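Local coordinates for protein enterotoxin type A (Staphylococcus aureus, PDB 1ESF) that activates the host immune system as a superantigen by binding MHC class II and T-cell receptor molecules, and causes staphylococcal food poisoning, at residues N40-D45 / G82-L87; Q49-F54 / D66-F71; V125-W130 / E141-N146; V185-T190 / H225-L230. All coordinates share one frame; numbering follows the deposited sequence.

Contact 1 of 4, residues N40-D45 / G82-L87; sequences NKESHD and GKKVDL
K41 and V85 form an antiparallel hydrogen-bonded pair. K41 N donates to V85 O at 3.0 Å, and V85 N returns a bond to K41 O at 2.8 Å. N40 and K41 both face V85, which makes a G1 beta bulge; N40 has the positive phi of that motif (59°). Beyond E42 the pairing changes. G82 N reaches S43 O at 3.1 Å from above the carbonyl plane, and a water links S43 N to K83 O. The backbone N of N40 donates to D86 OD1 at 3.2 Å, nearly in line with the C-O bond. D86 OD1 also takes a hydrogen bond from H114, so two donors hold this carboxylate oxygen. The N40 side chain starts away from the partner segment, but OD1 comes back across the K84 chain and meets its CG at 3.0 Å. V85 CG2, set between its own backbone N and carbonyl carbon (CG1 at chi1 -60°), presses on K41 O at 3.1 Å. K41 CB rests on L87 CD1 at 4.0 Å. S43 OG accepts from D45 N in an ST turn and also bonds L53 O. The arrangement is a G1-bulged end of an antiparallel strand pair in the OB-fold domain, where strand 35-41 parts from strand 85-92.

Contact 2 of 4, residues Q49-F54 / D66-F71; sequences QHTILF and DLLVDF
Strands 51-54 and 66-70 form a beta hairpin of the OB-fold barrel. The strands run antiparallel at 167°. I52 with V69 and F54 with L67 are hydrogen-bonded pairs; T51 with D70 and L53 with L68 are non-hydrogen-bonded pairs. V69 N donates to I52 O at 2.9 Å, and F54 N to L67 O at 2.8 Å. Past the strand end, F71 N meets H50 O almost in line with the carbonyl. I52, F54, L67 and V69 share one face. There the I52 CD1 methyl touches F71 CE1 at 4.0 Å, and F54 CE1 meets V69 CG2 at 4.2 Å. V77 of helix 74-80 packs on both I52 and F71. On the other face L68 CD1 lies against L53 CB at 4.0 Å and also approaches T51 OG1, whose hydroxyl bonds L48. H50 has chi1 64°, which turns its ring toward D70 and F71; F71 O lies in plane at its edge and T51 CG2 over one face. The D70 carboxylate is turned 73° from this ring and also forms a salt bridge with R214. H50 NE2 makes a weak hydrogen bond to D70 OD2 at 3.2 Å.

Contact 3 of 4, residues V125-W130 / E141-N146; sequences VPINLW and ETVKTN
I127 reaches across to V143 and T142 with the end of its side chain. Its CB starts toward segment 141-146. CG1 lies anti to the carbonyl carbon (chi1 -61°) and comes within 4.2 Å of V143 CG2. The chain then runs on extended, chi2 169°, and carries CD1 to the partner segment. CD1 meets V143 CG2 at 3.3 Å, which is tighter than usual van der Waals contact. The same methyl touches T142 CG2 at 3.9 Å. I127 crosses both of these side chains at about a right angle, with CD1 making the closest approach. The T142 hydroxyl is used elsewhere, in a bond to P139 O.

V125 makes the second apolar contact. Its CB lies 3.9 Å from V143 CG1, and its CG2 lies close to the same methyl. V143 is thus met on both branches, CG1 by V125 and CG2 by I127. L155 of helix 152-167 also packs on V143, while I226 packs on V125.

The backbones are joined by one direct bond, from V125 N to V143 O at 2.7 Å. A water lies 2.6 Å from V125 O and accepts from V143 N, bridging the two residues. This water fills the place of a second direct bond between V125 and V143.

The contact belongs to the beta-grasp domain. It joins strand 118-131 to the chain around V143, at the start of its antiparallel neighbour 144-147, on the sheet face that packs on helix 152-167.

Contact 4 of 4, residues V185-T190 / H225-L230; sequences VFHTST and HIDIYL. With CD (cadmium ion), chain C.
H187 and H225 turn their rings obliquely to each other, planes at 64°, and hold one cadmium ion between them with D227. H187 binds it through ND1 at 2.4 Å and H225 through NE2 at 2.3 Å. D227 OD2 completes the trio at 2.4 Å. The H187 ring and the D227 carboxylate are 60° apart, with OD2 near the ring plane at its edge. H225 CG stands between its backbone N and carbonyl carbon (chi1 61°), which turns NE2 to the ion beside H187. H187 CB sits over one face of the H225 ring in a CH-pi contact, 4.1 Å from the centroid. D227 OD1 is bonded by N128 ND2, a second-shell contact that probably steadies the carboxylate. S1 supplies the remaining ligands of the ion. The same three side chains bind the zinc needed for interaction with MHC class II. They lie together on one face of the beta-grasp sheet, where strands 181-187 and 225-231 run antiparallel. H187 and H225 are a hydrogen-bonded pair, as are V185 and D227, but the H225 N to H187 O bond is weak. On the opposite face F186 and I226 lie side by side, CD2 to CG1 4.0 Å. V185 CG2 meets the Y229 ring at its edge, 4.1 Å from CE2.

In the fold
Contacts 1 and 2 lie in the OB-fold domain, and contacts 3 and 4 in the beta-grasp domain. Along the chain, contact 2 falls between the two segments of contact 1; contacts 3 and 4 follow in series. The centres of contacts 1 and 2 are about 11 Å apart. They touch where D45 O meets L53 N at 2.9 Å, and both reach the same five-stranded sheet. Contacts 3 and 4 are about 10 Å apart between centres. Their strands 118-131 and 225-231 are parallel neighbours, with N128 N 2.8 Å from I226 O. The two pairs are about 28 to 29 Å apart between centres. The metal site of contact 4, needed for binding MHC class II, lies away from contacts 1 and 2.

Contact 1 of 4, residues N40-D45 / G82-L87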
# COMPACT_ATOMS: atom_id res chain seq x y z
N ASN A 40 14.06 -11.25 6.60
CA ASN A 40 15.32 -11.34 7.28
C ASN A 40 16.46 -10.54 6.64
O ASN A 40 17.47 -11.11 6.19
CB ASN A 40 15.67 -12.81 7.38
CG ASN A 40 16.60 -13.12 8.51
OD1 ASN A 40 16.48 -12.58 9.60
ND2 ASN A 40 17.50 -14.07 8.28
N LYS A 41 16.31 -9.22 6.63
CA LYS A 41 17.33 -8.34 6.07
C LYS A 41 17.69 -7.30 7.13
O LYS A 41 16.91 -7.05 8.06
CB LYS A 41 16.80 -7.69 4.81
CG LYS A 41 16.62 -8.64 3.66
CD LYS A 41 17.79 -8.48 2.68
CE LYS A 41 17.73 -9.47 1.48
NZ LYS A 41 18.58 -9.06 0.28
N GLU A 42 18.85 -6.68 7.00
CA GLU A 42 19.28 -5.67 7.98
C GLU A 42 20.21 -4.68 7.26
O GLU A 42 20.92 -5.07 6.33
CB GLU A 42 20.11 -6.33 9.11
CG GLU A 42 21.53 -6.71 8.55
CD GLU A 42 22.30 -7.81 9.29
OE1 GLU A 42 22.97 -7.44 10.28
OE2 GLU A 42 22.28 -9.00 8.84
N SER A 43 20.19 -3.43 7.70
CA SER A 43 21.07 -2.40 7.17
C SER A 43 21.20 -1.29 8.15
O SER A 43 20.26 -0.99 8.88
CB SER A 43 20.58 -1.78 5.89
OG SER A 43 21.48 -0.75 5.54
N HIS A 44 22.40 -0.76 8.29
CA HIS A 44 22.50 0.41 9.14
C HIS A 44 23.04 1.59 8.33
O HIS A 44 23.38 2.63 8.87
CB HIS A 44 23.16 0.18 10.53
CG HIS A 44 24.51 -0.46 10.49
ND1 HIS A 44 24.72 -1.77 10.84
CD2 HIS A 44 25.73 0.04 10.15
CE1 HIS A 44 26.00 -2.06 10.73
NE2 HIS A 44 26.64 -0.98 10.31
N ASP A 45 23.01 1.44 7.01
CA ASP A 45 23.45 2.46 6.10
C ASP A 45 22.33 3.42 5.91
O ASP A 45 21.17 3.06 6.06
CB ASP A 45 23.76 1.88 4.74
CG ASP A 45 24.80 0.83 4.80
OD1 ASP A 45 25.97 1.20 5.04
OD2 ASP A 45 24.44 -0.37 4.64
N GLY A 82 19.68 -1.20 11.92
CA GLY A 82 20.51 -2.21 12.56
C GLY A 82 19.76 -3.44 13.05
O GLY A 82 20.37 -4.33 13.65
N LYS A 83 18.44 -3.48 12.83
CA LYS A 83 17.64 -4.61 13.27
C LYS A 83 17.39 -5.55 12.11
O LYS A 83 17.78 -5.30 10.95
CB LYS A 83 16.26 -4.17 13.78
CG LYS A 83 16.21 -3.20 14.93
CD LYS A 83 16.93 -3.72 16.15
CE LYS A 83 17.38 -2.51 17.00
NZ LYS A 83 18.51 -2.73 17.99
N LYS A 84 16.82 -6.70 12.46
CA LYS A 84 16.42 -7.67 11.46
C LYS A 84 15.00 -7.24 11.13
O LYS A 84 14.19 -7.03 12.03
CB LYS A 84 16.43 -9.06 12.00
CG LYS A 84 16.90 -9.89 10.91
CD LYS A 84 18.36 -9.60 10.67
CE LYS A 84 19.12 -10.75 11.19
NZ LYS A 84 18.56 -11.04 12.56
N VAL A 85 14.75 -7.04 9.84
CA VAL A 85 13.47 -6.53 9.32
C VAL A 85 12.96 -7.34 8.14
O VAL A 85 13.76 -8.00 7.49
CB VAL A 85 13.67 -5.01 8.80
CG1 VAL A 85 14.14 -4.09 9.93
CG2 VAL A 85 14.73 -4.92 7.67
N ASP A 86 11.64 -7.29 7.87
CA ASP A 86 11.02 -7.93 6.69
C ASP A 86 10.58 -6.76 5.81
O ASP A 86 10.26 -5.72 6.33
CB ASP A 86 9.75 -8.72 7.05
CG ASP A 86 10.04 -9.98 7.87
OD1 ASP A 86 11.10 -10.54 7.66
OD2 ASP A 86 9.23 -10.43 8.71
N LEU A 87 10.52 -6.93 4.51
CA LEU A 87 10.10 -5.85 3.67
C LEU A 87 9.00 -6.23 2.70
O LEU A 87 9.08 -7.26 2.06
CB LEU A 87 11.26 -5.34 2.86
CG LEU A 87 12.41 -4.64 3.59
CD1 LEU A 87 13.51 -5.62 4.00
CD2 LEU A 87 12.97 -3.66 2.64
O HOH W 1 17.50 -3.35 9.43

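Contact 2 of 4, residues Q49-F54 / D66-F71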
# COMPACT_ATOMS: atom_id res chain seq x y z
N GLN A 49 19.05 11.27 6.78
CA GLN A 49 18.71 10.70 8.07
C GLN A 49 17.39 9.99 8.25
O GLN A 49 17.25 9.15 9.14
CB GLN A 49 18.89 11.74 9.17
CG GLN A 49 18.00 12.96 9.03
CD GLN A 49 17.93 13.83 10.33
OE1 GLN A 49 17.00 14.62 10.47
NE2 GLN A 49 18.89 13.66 11.26
N HIS A 50 16.43 10.28 7.39
CA HIS A 50 15.11 9.67 7.53
C HIS A 50 15.00 8.52 6.61
O HIS A 50 13.91 8.12 6.28
CB HIS A 50 14.02 10.68 7.17
CG HIS A 50 14.07 11.11 5.74
ND1 HIS A 50 15.18 11.72 5.19
CD2 HIS A 50 13.21 10.88 4.71
CE1 HIS A 50 15.00 11.85 3.89
NE2 HIS A 50 13.82 11.35 3.58
N THR A 51 16.13 8.01 6.15
CA THR A 51 16.12 6.88 5.22
C THR A 51 16.99 5.68 5.72
O THR A 51 17.73 5.82 6.69
CB THR A 51 16.64 7.32 3.73
OG1 THR A 51 18.06 7.57 3.73
CG2 THR A 51 15.92 8.59 3.22
N ILE A 52 16.82 4.49 5.14
CA ILE A 52 17.71 3.36 5.43
C ILE A 52 18.06 2.88 4.02
O ILE A 52 17.18 2.77 3.13
CB ILE A 52 17.09 2.22 6.24
CG1 ILE A 52 16.87 2.64 7.69
CG2 ILE A 52 18.04 1.02 6.19
CD1 ILE A 52 16.00 1.66 8.52
N LEU A 53 19.35 2.67 3.80
CA LEU A 53 19.84 2.27 2.51
C LEU A 53 20.28 0.85 2.55
O LEU A 53 21.13 0.51 3.35
CB LEU A 53 20.99 3.18 2.08
CG LEU A 53 21.79 2.66 0.90
CD1 LEU A 53 20.93 2.64 -0.37
CD2 LEU A 53 23.03 3.53 0.71
N PHE A 54 19.64 0.01 1.74
CA PHE A 54 19.96 -1.41 1.60
C PHE A 54 20.87 -1.59 0.40
O PHE A 54 20.43 -1.67 -0.75
CB PHE A 54 18.70 -2.28 1.44
CG PHE A 54 17.91 -2.44 2.71
CD1 PHE A 54 17.00 -1.47 3.10
CD2 PHE A 54 18.14 -3.52 3.54
CE1 PHE A 54 16.33 -1.56 4.30
CE2 PHE A 54 17.47 -3.60 4.75
CZ PHE A 54 16.57 -2.62 5.14
N ASP A 66 20.63 -1.31 -5.41
CA ASP A 66 20.35 -0.78 -4.09
C ASP A 66 18.88 -0.38 -3.90
O ASP A 66 18.19 0.04 -4.84
CB ASP A 66 21.21 0.42 -3.80
CG ASP A 66 22.69 0.14 -3.78
OD1 ASP A 66 23.15 -1.02 -3.83
OD2 ASP A 66 23.41 1.12 -3.70
N LEU A 67 18.39 -0.53 -2.67
CA LEU A 67 17.03 -0.16 -2.32
C LEU A 67 17.08 0.91 -1.23
O LEU A 67 17.67 0.70 -0.17
CB LEU A 67 16.19 -1.37 -1.83
CG LEU A 67 14.71 -1.02 -1.51
CD1 LEU A 67 13.93 -0.77 -2.77
CD2 LEU A 67 14.06 -2.15 -0.81
N LEU A 68 16.51 2.08 -1.51
CA LEU A 68 16.48 3.16 -0.54
C LEU A 68 15.07 3.29 0.05
O LEU A 68 14.13 3.46 -0.71
CB LEU A 68 16.91 4.46 -1.21
CG LEU A 68 16.89 5.63 -0.24
CD1 LEU A 68 18.12 5.55 0.67
CD2 LEU A 68 16.87 6.88 -1.06
N VAL A 69 14.91 3.13 1.37
CA VAL A 69 13.60 3.25 2.03
C VAL A 69 13.50 4.55 2.75
O VAL A 69 14.33 4.88 3.59
CB VAL A 69 13.29 2.16 3.03
CG1 VAL A 69 11.87 2.31 3.53
CG2 VAL A 69 13.49 0.82 2.39
N ASP A 70 12.39 5.21 2.52
CA ASP A 70 12.13 6.53 3.04
C ASP A 70 11.00 6.51 4.05
O ASP A 70 9.93 6.00 3.76
CB ASP A 70 11.71 7.35 1.84
CG ASP A 70 11.94 8.81 2.00
OD1 ASP A 70 11.18 9.46 2.71
OD2 ASP A 70 12.86 9.30 1.33
N PHE A 71 11.25 7.11 5.21
CA PHE A 71 10.29 7.19 6.29
C PHE A 71 9.97 8.65 6.56
O PHE A 71 10.60 9.52 6.03
CB PHE A 71 10.86 6.60 7.59
CG PHE A 71 11.28 5.18 7.47
CD1 PHE A 71 12.53 4.86 6.97
CD2 PHE A 71 10.41 4.16 7.82
CE1 PHE A 71 12.91 3.54 6.81
CE2 PHE A 71 10.76 2.85 7.67
CZ PHE A 71 12.02 2.52 7.16

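Contact 3 of 4, residues V125-W130 / E141-N146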
# COMPACT_ATOMS: atom_id res chain seq x y z
N VAL A 125 -7.27 -12.31 5.35
CA VAL A 125 -7.96 -11.11 5.80
C VAL A 125 -9.35 -10.96 5.13
O VAL A 125 -9.46 -10.73 3.92
CB VAL A 125 -7.04 -9.86 5.55
CG1 VAL A 125 -7.68 -8.57 6.10
CG2 VAL A 125 -5.64 -10.08 6.20
N PRO A 126 -10.44 -11.02 5.92
CA PRO A 126 -11.78 -10.89 5.35
C PRO A 126 -12.02 -9.49 4.75
O PRO A 126 -11.59 -8.50 5.33
CB PRO A 126 -12.70 -11.09 6.56
CG PRO A 126 -11.83 -11.79 7.57
CD PRO A 126 -10.49 -11.22 7.38
N ILE A 127 -12.72 -9.42 3.62
CA ILE A 127 -13.02 -8.14 3.00
C ILE A 127 -14.55 -8.00 2.78
O ILE A 127 -15.17 -8.95 2.26
CB ILE A 127 -12.36 -8.06 1.61
CG1 ILE A 127 -10.83 -8.18 1.73
CG2 ILE A 127 -12.83 -6.81 0.85
CD1 ILE A 127 -10.13 -8.38 0.44
N ASN A 128 -15.14 -6.88 3.21
CA ASN A 128 -16.58 -6.59 2.99
C ASN A 128 -16.57 -5.63 1.84
O ASN A 128 -15.91 -4.62 1.94
CB ASN A 128 -17.21 -5.84 4.16
CG ASN A 128 -17.36 -6.67 5.38
OD1 ASN A 128 -17.63 -7.85 5.28
ND2 ASN A 128 -17.22 -6.07 6.54
N LEU A 129 -17.25 -5.92 0.75
CA LEU A 129 -17.24 -4.99 -0.36
C LEU A 129 -18.66 -4.57 -0.78
O LEU A 129 -19.55 -5.41 -0.92
CB LEU A 129 -16.51 -5.61 -1.55
CG LEU A 129 -16.34 -4.63 -2.73
CD1 LEU A 129 -15.07 -4.94 -3.42
CD2 LEU A 129 -17.51 -4.56 -3.77
N TRP A 130 -18.85 -3.27 -0.96
CA TRP A 130 -20.11 -2.73 -1.41
C TRP A 130 -19.93 -1.98 -2.70
O TRP A 130 -19.04 -1.12 -2.79
CB TRP A 130 -20.68 -1.72 -0.40
CG TRP A 130 -21.21 -2.37 0.75
CD1 TRP A 130 -22.47 -2.87 0.89
CD2 TRP A 130 -20.53 -2.67 1.96
NE1 TRP A 130 -22.61 -3.48 2.12
CE2 TRP A 130 -21.43 -3.36 2.80
CE3 TRP A 130 -19.22 -2.40 2.44
CZ2 TRP A 130 -21.08 -3.80 4.08
CZ3 TRP A 130 -18.88 -2.82 3.71
CH2 TRP A 130 -19.80 -3.51 4.52
N GLU A 141 -9.24 -15.73 0.19
CA GLU A 141 -7.84 -15.82 -0.22
C GLU A 141 -7.26 -14.53 -0.83
O GLU A 141 -6.05 -14.44 -1.07
CB GLU A 141 -7.61 -16.94 -1.25
CG GLU A 141 -7.98 -18.31 -0.76
CD GLU A 141 -9.49 -18.48 -0.70
OE1 GLU A 141 -10.16 -18.16 -1.72
OE2 GLU A 141 -10.00 -18.93 0.37
N THR A 142 -8.11 -13.55 -1.06
CA THR A 142 -7.67 -12.32 -1.69
C THR A 142 -6.49 -11.61 -1.01
O THR A 142 -5.53 -11.23 -1.69
CB THR A 142 -8.88 -11.38 -1.83
OG1 THR A 142 -9.92 -12.10 -2.51
CG2 THR A 142 -8.52 -10.11 -2.64
N VAL A 143 -6.62 -11.35 0.29
CA VAL A 143 -5.60 -10.66 1.08
C VAL A 143 -5.18 -11.63 2.20
O VAL A 143 -6.00 -12.07 2.98
CB VAL A 143 -6.17 -9.34 1.73
CG1 VAL A 143 -5.06 -8.57 2.46
CG2 VAL A 143 -6.79 -8.45 0.66
N LYS A 144 -3.89 -11.94 2.28
CA LYS A 144 -3.38 -12.86 3.29
C LYS A 144 -2.06 -12.36 3.80
O LYS A 144 -1.36 -11.63 3.12
CB LYS A 144 -3.26 -14.27 2.70
CG LYS A 144 -2.78 -14.30 1.27
CD LYS A 144 -2.48 -15.69 0.68
CE LYS A 144 -3.70 -16.51 0.21
NZ LYS A 144 -3.33 -17.90 -0.33
N THR A 145 -1.73 -12.70 5.04
CA THR A 145 -0.47 -12.30 5.65
C THR A 145 0.02 -13.34 6.68
O THR A 145 -0.75 -14.09 7.25
CB THR A 145 -0.56 -10.84 6.31
OG1 THR A 145 0.75 -10.41 6.74
CG2 THR A 145 -1.52 -10.78 7.53
N ASN A 146 1.33 -13.34 6.90
CA ASN A 146 1.99 -14.21 7.87
C ASN A 146 2.57 -13.36 8.95
O ASN A 146 3.41 -13.83 9.71
CB ASN A 146 3.17 -14.91 7.22
CG ASN A 146 2.75 -16.00 6.27
OD1 ASN A 146 2.99 -15.92 5.06
ND2 ASN A 146 2.11 -17.04 6.82
O HOH W 2 -9.39 -11.88 1.56

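Contact 4 of 4, residues V185-T190 / H225-L230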
# COMPACT_ATOMS: atom_id res chain seq x y z
N VAL A 185 -11.15 0.93 3.90
CA VAL A 185 -10.98 1.06 5.34
C VAL A 185 -10.43 -0.23 5.95
O VAL A 185 -10.97 -1.31 5.73
CB VAL A 185 -12.32 1.37 6.07
CG1 VAL A 185 -12.08 1.54 7.61
CG2 VAL A 185 -12.97 2.64 5.49
N PHE A 186 -9.33 -0.11 6.71
CA PHE A 186 -8.70 -1.25 7.41
C PHE A 186 -9.32 -1.18 8.80
O PHE A 186 -8.95 -0.37 9.66
CB PHE A 186 -7.18 -1.08 7.43
CG PHE A 186 -6.59 -0.98 6.05
CD1 PHE A 186 -6.56 0.23 5.39
CD2 PHE A 186 -6.21 -2.14 5.36
CE1 PHE A 186 -6.20 0.30 4.03
CE2 PHE A 186 -5.86 -2.10 4.03
CZ PHE A 186 -5.85 -0.86 3.34
N HIS A 187 -10.37 -1.95 8.98
CA HIS A 187 -11.12 -1.88 10.20
C HIS A 187 -10.59 -2.72 11.36
O HIS A 187 -10.92 -3.88 11.53
CB HIS A 187 -12.57 -2.16 9.91
CG HIS A 187 -13.48 -1.71 11.00
ND1 HIS A 187 -14.85 -1.87 10.93
CD2 HIS A 187 -13.23 -1.15 12.20
CE1 HIS A 187 -15.39 -1.46 12.07
NE2 HIS A 187 -14.43 -1.02 12.85
N THR A 188 -9.75 -2.06 12.16
CA THR A 188 -9.09 -2.67 13.30
C THR A 188 -9.97 -2.53 14.52
O THR A 188 -10.84 -1.70 14.58
CB THR A 188 -7.71 -2.05 13.51
OG1 THR A 188 -7.78 -0.64 13.25
CG2 THR A 188 -6.68 -2.67 12.52
N SER A 189 -9.80 -3.42 15.48
CA SER A 189 -10.63 -3.37 16.69
C SER A 189 -9.99 -2.59 17.86
O SER A 189 -10.60 -1.71 18.46
CB SER A 189 -10.98 -4.83 17.13
OG SER A 189 -10.06 -5.81 16.60
N THR A 190 -8.71 -2.84 18.05
CA THR A 190 -7.95 -2.30 19.15
C THR A 190 -7.14 -1.04 18.94
O THR A 190 -6.57 -0.47 19.89
CB THR A 190 -7.05 -3.43 19.63
OG1 THR A 190 -6.22 -3.88 18.54
CG2 THR A 190 -7.93 -4.59 20.08
N HIS A 225 -10.59 -6.61 9.63
CA HIS A 225 -11.10 -6.91 8.31
C HIS A 225 -11.03 -5.59 7.53
O HIS A 225 -10.77 -4.50 8.08
CB HIS A 225 -12.52 -7.47 8.38
CG HIS A 225 -13.50 -6.52 8.98
ND1 HIS A 225 -13.86 -6.57 10.31
CD2 HIS A 225 -14.22 -5.52 8.44
CE1 HIS A 225 -14.76 -5.64 10.56
NE2 HIS A 225 -15.00 -5.00 9.43
N ILE A 226 -11.26 -5.71 6.23
CA ILE A 226 -11.20 -4.58 5.34
C ILE A 226 -12.62 -4.32 4.83
O ILE A 226 -13.35 -5.26 4.57
CB ILE A 226 -10.24 -4.97 4.14
CG1 ILE A 226 -8.77 -5.13 4.63
CG2 ILE A 226 -10.35 -3.98 2.98
CD1 ILE A 226 -7.84 -5.65 3.57
N ASP A 227 -13.03 -3.04 4.83
CA ASP A 227 -14.32 -2.62 4.26
C ASP A 227 -14.01 -1.81 3.03
O ASP A 227 -13.20 -0.88 3.09
CB ASP A 227 -15.08 -1.73 5.21
CG ASP A 227 -15.39 -2.42 6.47
OD1 ASP A 227 -15.97 -3.53 6.43
OD2 ASP A 227 -15.07 -1.85 7.50
N ILE A 228 -14.62 -2.16 1.91
CA ILE A 228 -14.38 -1.42 0.66
C ILE A 228 -15.72 -0.89 0.15
O ILE A 228 -16.68 -1.66 0.08
CB ILE A 228 -13.69 -2.30 -0.48
CG1 ILE A 228 -12.31 -2.85 0.02
CG2 ILE A 228 -13.55 -1.46 -1.77
CD1 ILE A 228 -11.58 -3.79 -0.94
N TYR A 229 -15.78 0.42 -0.11
CA TYR A 229 -16.99 1.12 -0.62
C TYR A 229 -16.71 1.70 -2.04
O TYR A 229 -15.86 2.60 -2.21
CB TYR A 229 -17.38 2.27 0.35
CG TYR A 229 -17.54 1.86 1.80
CD1 TYR A 229 -18.73 1.24 2.26
CD2 TYR A 229 -16.50 2.04 2.71
CE1 TYR A 229 -18.87 0.80 3.59
CE2 TYR A 229 -16.63 1.60 4.03
CZ TYR A 229 -17.80 0.98 4.46
OH TYR A 229 -17.84 0.42 5.72
N LEU A 230 -17.40 1.18 -3.05
CA LEU A 230 -17.19 1.64 -4.42
C LEU A 230 -18.49 2.22 -4.99
O LEU A 230 -19.61 1.73 -4.66
CB LEU A 230 -16.69 0.48 -5.29
CG LEU A 230 -15.48 -0.36 -4.86
CD1 LEU A 230 -15.33 -1.50 -5.88
CD2 LEU A 230 -14.23 0.50 -4.78
CD CD C . -16.19 -2.99 9.32